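Local coordinates for fiber protein 2 (Fowl adenovirus 1, PDB 2VTW), which is a homotrimer that probably forms short fibre spikes on the virus capsid and attaches the virion to a host-cell receptor, the part described here being its C-terminal head domain, at residues Ala5-Gly10 with Ile98-Phe103; Gln37-Gly42 with Arg200-Val205; Met43-Leu48 with Val193-Ala198; Trp75-Leu80 with Tyr164-Phe169. All blocks are in the same frame, centred on the assembly; numbering follows the deposited sequence.

Contact 1 of 4, residues Ala5-Gly10 with Ile98-Phe103; sequences AAFTSG and ISMTSF
A Met-aromatic contact and a phenylalanine pair fasten the start of strand 4-23, in the beta-sandwich head domain of the fibre, to the loop that follows strand 92-94. In that loop a short 3-10 turn, residues 100-102, brings Met100 and Phe103 up to Phe7. The chain of Met100 is bent at chi2 and chi3 (-65° and -69°), which folds its thioether back over one face of the Phe7 ring: SD lies 3.9 Å from the ring centroid, and CE reaches the same face near CZ. Phe7 in turn sets its CB over the centre of the Phe103 ring, a CH-pi contact of 3.7 Å to the centroid, almost on the ring normal. The two rings themselves meet obliquely, their planes at 38°. On the opposite face of Phe103 sits CB of its neighbour Ser102. Ser99 O holds the turn by accepting from both Ser102 N and Ser102 OG, the latter at 2.9 Å. Leu93 of the adjoining strand also packs on Phe7, Met100 and Phe103. At the strand's beginning Ala5 CB touches both Ile98 CG1 and Phe103 CZ, 3.8 Å from each.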
# COMPACT_ATOMS: atom_id res chain seq x y z
N ALA A 5 14.11 13.56 0.37
CA ALA A 5 13.65 14.73 1.12
C ALA A 5 12.34 14.41 1.86
O ALA A 5 11.62 13.52 1.44
CB ALA A 5 13.44 15.92 0.19
N ALA A 6 12.08 15.14 2.95
CA ALA A 6 10.91 14.98 3.83
C ALA A 6 10.21 16.31 4.07
O ALA A 6 10.87 17.34 4.22
CB ALA A 6 11.37 14.40 5.18
N PHE A 7 8.88 16.28 4.14
CA PHE A 7 8.05 17.41 4.60
C PHE A 7 7.08 16.93 5.71
O PHE A 7 6.50 15.83 5.61
CB PHE A 7 7.26 17.99 3.42
CG PHE A 7 6.29 19.07 3.80
CD1 PHE A 7 6.74 20.28 4.34
CD2 PHE A 7 4.93 18.92 3.56
CE1 PHE A 7 5.84 21.29 4.66
CE2 PHE A 7 4.02 19.94 3.88
CZ PHE A 7 4.48 21.13 4.42
N THR A 8 6.92 17.74 6.76
CA THR A 8 6.02 17.47 7.89
C THR A 8 5.17 18.70 8.15
O THR A 8 5.69 19.82 8.19
CB THR A 8 6.79 17.13 9.17
OG1 THR A 8 7.71 16.08 8.89
CG2 THR A 8 5.84 16.70 10.31
N SER A 9 3.88 18.50 8.34
CA SER A 9 2.98 19.59 8.66
C SER A 9 1.85 19.08 9.55
O SER A 9 1.51 17.91 9.52
CB SER A 9 2.38 20.18 7.39
OG SER A 9 1.48 21.23 7.67
N GLY A 10 1.27 19.99 10.33
CA GLY A 10 0.11 19.65 11.18
C GLY A 10 0.59 19.45 12.59
O GLY A 10 1.73 19.77 12.89
N ILE A 98 15.41 22.51 1.07
CA ILE A 98 14.72 21.80 -0.00
C ILE A 98 13.46 22.59 -0.42
O ILE A 98 12.77 23.17 0.43
CB ILE A 98 14.48 20.26 0.36
CG1 ILE A 98 14.64 19.38 -0.87
CG2 ILE A 98 13.14 20.03 1.03
CD1 ILE A 98 16.04 19.37 -1.41
N SER A 99 13.21 22.63 -1.72
CA SER A 99 12.03 23.26 -2.28
C SER A 99 10.77 22.43 -2.03
O SER A 99 10.80 21.20 -2.12
CB SER A 99 12.20 23.46 -3.79
OG SER A 99 10.98 23.91 -4.39
N MET A 100 9.66 23.13 -1.74
CA MET A 100 8.35 22.50 -1.62
C MET A 100 7.93 21.82 -2.92
O MET A 100 7.05 20.95 -2.90
CB MET A 100 7.29 23.52 -1.22
CG MET A 100 7.27 23.84 0.28
SD MET A 100 6.81 22.43 1.33
CE MET A 100 5.10 22.23 0.91
N THR A 101 8.53 22.24 -4.04
CA THR A 101 8.28 21.61 -5.33
C THR A 101 8.75 20.16 -5.35
O THR A 101 8.39 19.39 -6.24
CB THR A 101 8.93 22.39 -6.52
OG1 THR A 101 10.34 22.36 -6.39
CG2 THR A 101 8.46 23.83 -6.59
N SER A 102 9.53 19.77 -4.35
CA SER A 102 9.93 18.38 -4.22
C SER A 102 8.75 17.47 -3.78
O SER A 102 8.87 16.23 -3.83
CB SER A 102 11.08 18.27 -3.24
OG SER A 102 12.16 19.13 -3.59
N PHE A 103 7.62 18.07 -3.39
CA PHE A 103 6.47 17.30 -2.93
C PHE A 103 5.24 17.44 -3.81
O PHE A 103 4.15 16.95 -3.47
CB PHE A 103 6.21 17.63 -1.45
CG PHE A 103 7.40 17.44 -0.65
CD1 PHE A 103 7.79 16.16 -0.23
CD2 PHE A 103 8.26 18.51 -0.41
CE1 PHE A 103 8.97 15.98 0.46
CE2 PHE A 103 9.45 18.32 0.28
CZ PHE A 103 9.81 17.05 0.71

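Contact 2 of 4, residues Gln37-Gly42 with Arg200-Val205; sequences QINTMG and RAPVTV
Asn39 and Arg200 are joined by the one hydrogen bond between these segments: Asn39 ND2 donates a hydrogen bond to Arg200 O at 2.9 Å, nearly straight at 163°, with the acceptor almost in the plane of the amide. The same nitrogen also bonds to Ser102 O, so both partners of ND2 are backbone carbonyls. At the other end of the amide, Asn39 OD1 accepts from Gly42 N at 2.8 Å. This is an Asx motif: the side chain near the end of strand 28-40 bridges the tight turn into strand 43-53, neighbouring antiparallel strands of the head domain. With CG anti to the backbone N (chi1 -178°), the amide extends toward the C-terminal tail, and its rotation is fixed from both ends. Van der Waals contact comes from Pro202, whose ring crosses the amide at a slant, CG lying 3.7 Å from Asn39 CG and CD 3.6 Å from Asn39 OD1. Between the backbones, Gly42 N comes within 3.8 Å of Ala201 CA. The guanidinium of Arg200 forms a salt bridge with Glu104, and its NH1 also bonds to Thr101 O. Thr40 and Met41 also pack on Val4 of the third subunit.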
# COMPACT_ATOMS: atom_id res chain seq x y z
N GLN A 37 5.46 13.48 4.53
CA GLN A 37 5.78 13.02 3.15
C GLN A 37 7.28 12.84 2.96
O GLN A 37 8.09 13.54 3.58
CB GLN A 37 5.28 14.02 2.14
CG GLN A 37 3.79 14.25 2.19
CD GLN A 37 3.33 15.32 1.26
OE1 GLN A 37 3.62 16.49 1.46
NE2 GLN A 37 2.57 14.93 0.22
N ILE A 38 7.65 11.88 2.12
CA ILE A 38 9.03 11.72 1.67
C ILE A 38 9.04 11.64 0.14
O ILE A 38 8.09 11.13 -0.48
CB ILE A 38 9.79 10.51 2.35
CG1 ILE A 38 9.16 9.19 1.97
CG2 ILE A 38 9.89 10.69 3.94
CD1 ILE A 38 10.09 7.94 2.09
N ASN A 39 10.08 12.21 -0.47
CA ASN A 39 10.33 12.08 -1.91
C ASN A 39 11.61 11.29 -1.98
O ASN A 39 12.63 11.75 -1.46
CB ASN A 39 10.50 13.43 -2.62
CG ASN A 39 10.72 13.31 -4.16
OD1 ASN A 39 11.28 12.35 -4.65
ND2 ASN A 39 10.33 14.32 -4.89
N THR A 40 11.53 10.09 -2.55
CA THR A 40 12.69 9.25 -2.80
C THR A 40 12.84 9.16 -4.30
O THR A 40 12.11 8.43 -4.97
CB THR A 40 12.50 7.79 -2.22
OG1 THR A 40 12.19 7.85 -0.84
CG2 THR A 40 13.75 6.96 -2.36
N MET A 41 13.78 9.94 -4.82
CA MET A 41 14.21 9.90 -6.21
C MET A 41 13.04 9.94 -7.19
O MET A 41 13.03 9.23 -8.22
CB MET A 41 15.13 8.69 -6.43
CG MET A 41 16.52 9.07 -6.96
SD MET A 41 17.29 7.82 -7.98
CE MET A 41 18.95 7.94 -7.32
N GLY A 42 12.07 10.80 -6.88
CA GLY A 42 10.92 11.02 -7.76
C GLY A 42 9.66 10.22 -7.48
O GLY A 42 8.73 10.29 -8.25
N ARG A 200 9.15 15.57 -9.80
CA ARG A 200 10.61 15.59 -9.97
C ARG A 200 11.30 14.98 -8.77
O ARG A 200 10.69 14.87 -7.71
CB ARG A 200 11.08 17.06 -10.13
CG ARG A 200 10.67 17.95 -8.98
CD ARG A 200 10.88 19.40 -9.26
NE ARG A 200 10.03 19.88 -10.35
CZ ARG A 200 8.74 20.17 -10.26
NH1 ARG A 200 8.06 20.08 -9.12
NH2 ARG A 200 8.11 20.60 -11.33
N ALA A 201 12.57 14.60 -8.92
CA ALA A 201 13.41 14.25 -7.78
C ALA A 201 13.59 15.51 -6.91
O ALA A 201 13.26 16.62 -7.33
CB ALA A 201 14.77 13.67 -8.25
N PRO A 202 14.03 15.35 -5.65
CA PRO A 202 14.14 16.55 -4.79
C PRO A 202 15.09 17.65 -5.33
O PRO A 202 16.17 17.32 -5.81
CB PRO A 202 14.66 15.98 -3.48
CG PRO A 202 14.20 14.52 -3.51
CD PRO A 202 14.39 14.13 -4.93
N VAL A 203 14.65 18.91 -5.27
CA VAL A 203 15.46 20.09 -5.67
C VAL A 203 15.53 21.12 -4.54
O VAL A 203 14.52 21.39 -3.87
CB VAL A 203 14.88 20.82 -6.90
CG1 VAL A 203 15.26 20.10 -8.15
CG2 VAL A 203 13.36 20.98 -6.78
N THR A 204 16.72 21.70 -4.36
CA THR A 204 16.91 22.81 -3.41
C THR A 204 16.31 24.10 -3.93
O THR A 204 16.11 24.27 -5.13
CB THR A 204 18.37 23.06 -3.16
OG1 THR A 204 19.04 23.20 -4.41
CG2 THR A 204 18.98 21.93 -2.37
N VAL A 205 16.00 25.01 -2.99
CA VAL A 205 15.50 26.34 -3.33
C VAL A 205 16.63 27.16 -3.94
O VAL A 205 17.82 26.94 -3.62
CB VAL A 205 14.95 27.10 -2.09
CG1 VAL A 205 13.72 26.40 -1.51
CG2 VAL A 205 16.05 27.24 -1.03
OXT VAL A 205 16.36 28.05 -4.77

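Contact 3 of 4, residues Met43-Leu48 with Val193-Ala198; sequences MLTTSL and VHTCPA
Leu44 and Cys196 form a hydrogen-bonded pair in an antiparallel ladder between strands 43-53 and 185-197 of the head domain's beta-sandwich. Leu44 N reaches Cys196 O at 2.7 Å, close to the line of the carbonyl bond, and Thr46 and His194 make the next such pair. The more deeply buried side carries Leu44, Thr46, His194 and Cys196, and Ile167 of strand 163-173 packs on the first three. There Leu44 CD2 comes within 4.1 Å of Cys196 SG. A water lies among the polar groups on this side, 2.7 Å from Thr46 OG1 and 2.9 Å from His194 ND1; Gln37 NE2 is a further partner of that hydroxyl. On the other side Thr45, Val193 and Thr195 are partly exposed, and Thr45 CG2 touches Val193 CG1 at 3.8 Å. Neighbouring subunits approach here: Val193 packs on Thr195 of the second subunit. The Thr45 and Thr195 hydroxyls stand 3.6 Å apart, each with OG1 anti to its carbonyl carbon (chi1 -63° and -59°), and share a second water. At the start of strand 43-53, Met43 bends at chi2 and chi3, crossing Thr195 at about a right angle, with CG 3.7 Å from Thr195 CG2 and SD 3.5 Å from Cys196 O.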
# COMPACT_ATOMS: atom_id res chain seq x y z
N MET A 43 9.64 9.48 -6.36
CA MET A 43 8.45 8.76 -5.88
C MET A 43 8.01 9.36 -4.56
O MET A 43 8.80 9.42 -3.61
CB MET A 43 8.75 7.26 -5.67
CG MET A 43 7.48 6.37 -5.47
SD MET A 43 6.53 6.21 -7.02
CE MET A 43 7.67 5.24 -8.00
N LEU A 44 6.76 9.78 -4.50
CA LEU A 44 6.19 10.46 -3.36
C LEU A 44 5.39 9.50 -2.47
O LEU A 44 4.42 8.90 -2.92
CB LEU A 44 5.25 11.57 -3.86
CG LEU A 44 4.71 12.55 -2.82
CD1 LEU A 44 5.88 13.42 -2.18
CD2 LEU A 44 3.64 13.41 -3.47
N THR A 45 5.79 9.40 -1.21
CA THR A 45 5.04 8.65 -0.19
C THR A 45 4.51 9.66 0.83
O THR A 45 5.29 10.44 1.37
CB THR A 45 5.93 7.63 0.56
OG1 THR A 45 6.41 6.65 -0.36
CG2 THR A 45 5.15 6.94 1.66
N THR A 46 3.20 9.64 1.03
CA THR A 46 2.47 10.53 1.88
C THR A 46 1.79 9.74 3.01
O THR A 46 0.96 8.87 2.75
CB THR A 46 1.38 11.26 1.05
OG1 THR A 46 2.01 12.13 0.09
CG2 THR A 46 0.41 12.07 1.94
N SER A 47 2.13 10.06 4.25
CA SER A 47 1.44 9.52 5.44
C SER A 47 0.60 10.61 6.07
O SER A 47 1.10 11.69 6.40
CB SER A 47 2.44 8.96 6.45
OG SER A 47 1.78 8.61 7.66
N LEU A 48 -0.69 10.33 6.23
CA LEU A 48 -1.68 11.29 6.70
C LEU A 48 -2.57 10.75 7.86
O LEU A 48 -3.27 9.76 7.68
CB LEU A 48 -2.59 11.70 5.53
CG LEU A 48 -3.69 12.71 5.85
CD1 LEU A 48 -3.03 14.06 6.18
CD2 LEU A 48 -4.70 12.85 4.71
N VAL A 193 -1.65 5.88 4.06
CA VAL A 193 -0.40 6.02 3.32
C VAL A 193 -0.71 5.90 1.84
O VAL A 193 -1.41 4.97 1.40
CB VAL A 193 0.71 5.04 3.77
CG1 VAL A 193 1.96 5.25 2.98
CG2 VAL A 193 1.04 5.19 5.27
N HIS A 194 -0.24 6.89 1.08
CA HIS A 194 -0.43 6.97 -0.36
C HIS A 194 0.92 7.04 -1.01
O HIS A 194 1.79 7.73 -0.53
CB HIS A 194 -1.20 8.24 -0.71
CG HIS A 194 -1.45 8.39 -2.17
ND1 HIS A 194 -0.89 9.40 -2.92
CD2 HIS A 194 -2.16 7.64 -3.04
CE1 HIS A 194 -1.29 9.29 -4.17
NE2 HIS A 194 -2.06 8.23 -4.27
N THR A 195 1.09 6.31 -2.13
CA THR A 195 2.29 6.43 -2.94
C THR A 195 1.91 6.82 -4.38
O THR A 195 0.93 6.34 -4.96
CB THR A 195 3.15 5.13 -2.91
OG1 THR A 195 3.54 4.83 -1.58
CG2 THR A 195 4.43 5.27 -3.74
N CYS A 196 2.70 7.73 -4.94
CA CYS A 196 2.52 8.15 -6.33
C CYS A 196 3.83 8.73 -6.84
O CYS A 196 4.72 9.06 -6.05
CB CYS A 196 1.35 9.12 -6.50
SG CYS A 196 1.58 10.78 -5.79
N PRO A 197 3.98 8.78 -8.18
CA PRO A 197 5.07 9.51 -8.77
C PRO A 197 5.02 11.00 -8.44
O PRO A 197 3.97 11.62 -8.49
CB PRO A 197 4.87 9.28 -10.27
CG PRO A 197 4.10 7.99 -10.34
CD PRO A 197 3.16 8.11 -9.20
N ALA A 198 6.19 11.52 -8.09
CA ALA A 198 6.44 12.94 -7.91
C ALA A 198 6.78 13.56 -9.26
O ALA A 198 7.35 12.89 -10.11
CB ALA A 198 7.62 13.12 -6.95
O HOH W 1 1.69 10.60 -2.16
O HOH W 2 5.90 3.90 -0.64

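Contact 4 of 4, residues Trp75-Leu80 with Tyr164-Phe169; sequences WVSSFL and YNLIAF
Trp75 lays its six-membered ring over the methyl of Ala168, a CH-pi contact in the core of the head domain's beta-sandwich, where the end of strand 71-76 pairs antiparallel with strand 163-173. Ala168 CB stands 3.6 Å from the centroid of that ring, 15° off its normal. Trp75 CE3 also meets Leu166 CB, the two side chains crossing at about a right angle, and the rings of Phe115 and Tyr124 add aromatic neighbours to the indole. The ladder itself is short. Val76 and Ile167 form its hydrogen-bonded pair, with Val76 N donating to Ile167 O at 2.9 Å and Ile167 N returning a bond to Val76 O. From the other side of the sheet, Val76 CG2 packs at 3.7 Å against Phe169 CE2.

Beyond Val76 the chain leaves the strand through an ST turn: Ser77 OG accepts from Phe79 N at 3.0 Å and bonds also to Cys83 O. Where the backbones part, a water takes over, accepting from Ser78 N and donating to Asn165 O. Leu166 CD2 fits against Ser77 CB at 3.5 Å, while its CD1 approaches Phe79 near the ring plane. The aromatic pair at this end is T-shaped. Tyr164 presents its edge to the face of Phe79, the planes at 70°, and its hydroxyl bonds to Gln82 and Asn160. With CG anti to the carbonyl carbon (chi1 -57°), the Phe79 ring is held between two neighbours: Tyr164 CD1 over the centre of one face and Ser78 OG toward the rim of the other.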
# COMPACT_ATOMS: atom_id res chain seq x y z
N TRP A 75 -7.56 17.78 0.95
CA TRP A 75 -6.59 18.08 -0.11
C TRP A 75 -5.20 18.20 0.46
O TRP A 75 -4.97 19.01 1.35
CB TRP A 75 -6.97 19.39 -0.81
CG TRP A 75 -8.10 19.22 -1.74
CD1 TRP A 75 -9.40 19.48 -1.48
CD2 TRP A 75 -8.04 18.72 -3.08
NE1 TRP A 75 -10.16 19.16 -2.58
CE2 TRP A 75 -9.34 18.69 -3.57
CE3 TRP A 75 -7.00 18.25 -3.89
CZ2 TRP A 75 -9.64 18.25 -4.86
CZ3 TRP A 75 -7.30 17.83 -5.16
CH2 TRP A 75 -8.59 17.83 -5.64
N VAL A 76 -4.26 17.38 -0.01
CA VAL A 76 -2.84 17.60 0.33
C VAL A 76 -2.20 18.39 -0.80
O VAL A 76 -2.32 18.01 -1.99
CB VAL A 76 -2.07 16.30 0.61
CG1 VAL A 76 -0.58 16.57 0.73
CG2 VAL A 76 -2.60 15.66 1.87
N SER A 77 -1.51 19.47 -0.42
CA SER A 77 -0.97 20.45 -1.37
C SER A 77 0.46 20.71 -1.05
O SER A 77 0.84 20.67 0.11
CB SER A 77 -1.77 21.75 -1.31
OG SER A 77 -1.27 22.72 -2.22
N SER A 78 1.25 20.89 -2.12
CA SER A 78 2.60 21.39 -2.05
C SER A 78 2.67 22.91 -2.42
O SER A 78 3.74 23.48 -2.40
CB SER A 78 3.51 20.62 -3.02
OG SER A 78 3.10 20.80 -4.37
N PHE A 79 1.53 23.51 -2.78
CA PHE A 79 1.43 24.94 -3.17
C PHE A 79 0.65 25.65 -2.05
O PHE A 79 -0.56 25.91 -2.17
CB PHE A 79 0.67 25.10 -4.49
CG PHE A 79 1.28 24.34 -5.65
CD1 PHE A 79 2.42 24.80 -6.28
CD2 PHE A 79 0.70 23.16 -6.11
CE1 PHE A 79 2.97 24.12 -7.36
CE2 PHE A 79 1.23 22.47 -7.18
CZ PHE A 79 2.37 22.95 -7.81
N LEU A 80 1.35 25.91 -0.96
CA LEU A 80 0.69 26.29 0.28
C LEU A 80 0.11 27.69 0.23
O LEU A 80 -0.73 28.00 1.07
CB LEU A 80 1.65 26.17 1.47
CG LEU A 80 2.17 24.75 1.76
CD1 LEU A 80 3.00 24.70 3.03
CD2 LEU A 80 1.00 23.76 1.83
N TYR A 164 -3.17 23.34 -10.91
CA TYR A 164 -2.11 22.79 -10.06
C TYR A 164 -2.48 21.33 -9.66
O TYR A 164 -3.64 21.01 -9.37
CB TYR A 164 -1.97 23.59 -8.76
CG TYR A 164 -1.64 25.05 -8.93
CD1 TYR A 164 -0.38 25.54 -8.62
CD2 TYR A 164 -2.62 25.95 -9.36
CE1 TYR A 164 -0.08 26.91 -8.76
CE2 TYR A 164 -2.33 27.33 -9.51
CZ TYR A 164 -1.06 27.79 -9.21
OH TYR A 164 -0.75 29.14 -9.35
N ASN A 165 -1.47 20.46 -9.62
CA ASN A 165 -1.68 19.05 -9.26
C ASN A 165 -1.52 18.82 -7.75
O ASN A 165 -0.46 19.03 -7.18
CB ASN A 165 -0.75 18.15 -10.05
CG ASN A 165 -0.99 18.22 -11.56
OD1 ASN A 165 -2.12 18.27 -12.05
ND2 ASN A 165 0.10 18.24 -12.29
N LEU A 166 -2.63 18.42 -7.13
CA LEU A 166 -2.73 18.10 -5.71
C LEU A 166 -3.24 16.66 -5.53
O LEU A 166 -3.73 16.07 -6.50
CB LEU A 166 -3.70 19.06 -5.01
CG LEU A 166 -3.18 20.47 -4.61
CD1 LEU A 166 -2.80 21.31 -5.84
CD2 LEU A 166 -4.24 21.16 -3.74
N ILE A 167 -3.15 16.13 -4.31
CA ILE A 167 -3.75 14.83 -3.95
C ILE A 167 -5.07 15.00 -3.17
O ILE A 167 -5.07 15.55 -2.09
CB ILE A 167 -2.77 13.93 -3.10
CG1 ILE A 167 -1.34 13.99 -3.64
CG2 ILE A 167 -3.34 12.46 -3.04
CD1 ILE A 167 -0.26 13.51 -2.70
N ALA A 168 -6.18 14.52 -3.73
CA ALA A 168 -7.46 14.47 -3.03
C ALA A 168 -7.59 13.12 -2.30
O ALA A 168 -7.38 12.05 -2.90
CB ALA A 168 -8.61 14.65 -4.00
N PHE A 169 -7.90 13.19 -1.00
CA PHE A 169 -8.21 12.03 -0.16
C PHE A 169 -9.67 12.13 0.21
O PHE A 169 -10.04 13.06 0.92
CB PHE A 169 -7.42 12.04 1.13
CG PHE A 169 -5.95 11.77 0.98
CD1 PHE A 169 -5.41 10.57 1.39
CD2 PHE A 169 -5.10 12.74 0.49
CE1 PHE A 169 -4.06 10.32 1.28
CE2 PHE A 169 -3.72 12.50 0.37
CZ PHE A 169 -3.20 11.30 0.75
O HOH W 3 0.68 19.83 -4.67

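How the contacts relate
Contacts 1, 3 and 4 are buried, whereas contact 2 lies farther out, where the C-terminal tail meets a turn. Two are strand pairings: contact 3 is a longer ladder whose Thr45, Ser47, Val193 and Thr195 side lies near neighbouring subunits, contact 4 a short one flanked by aromatic rings and touched by no other chain. Contact 1 joins strand to loop through apolar side chains without a hydrogen bond between its segments; contact 2 relies on an asparagine amide. A backbone bond between Ala5 and Asn39 ties contacts 1 and 2 together. Another, between Gly42 O and Ala198 N, links contact 2 to contact 3, while Ile167 and Phe169 of contact 4 pack against Thr46 and His194.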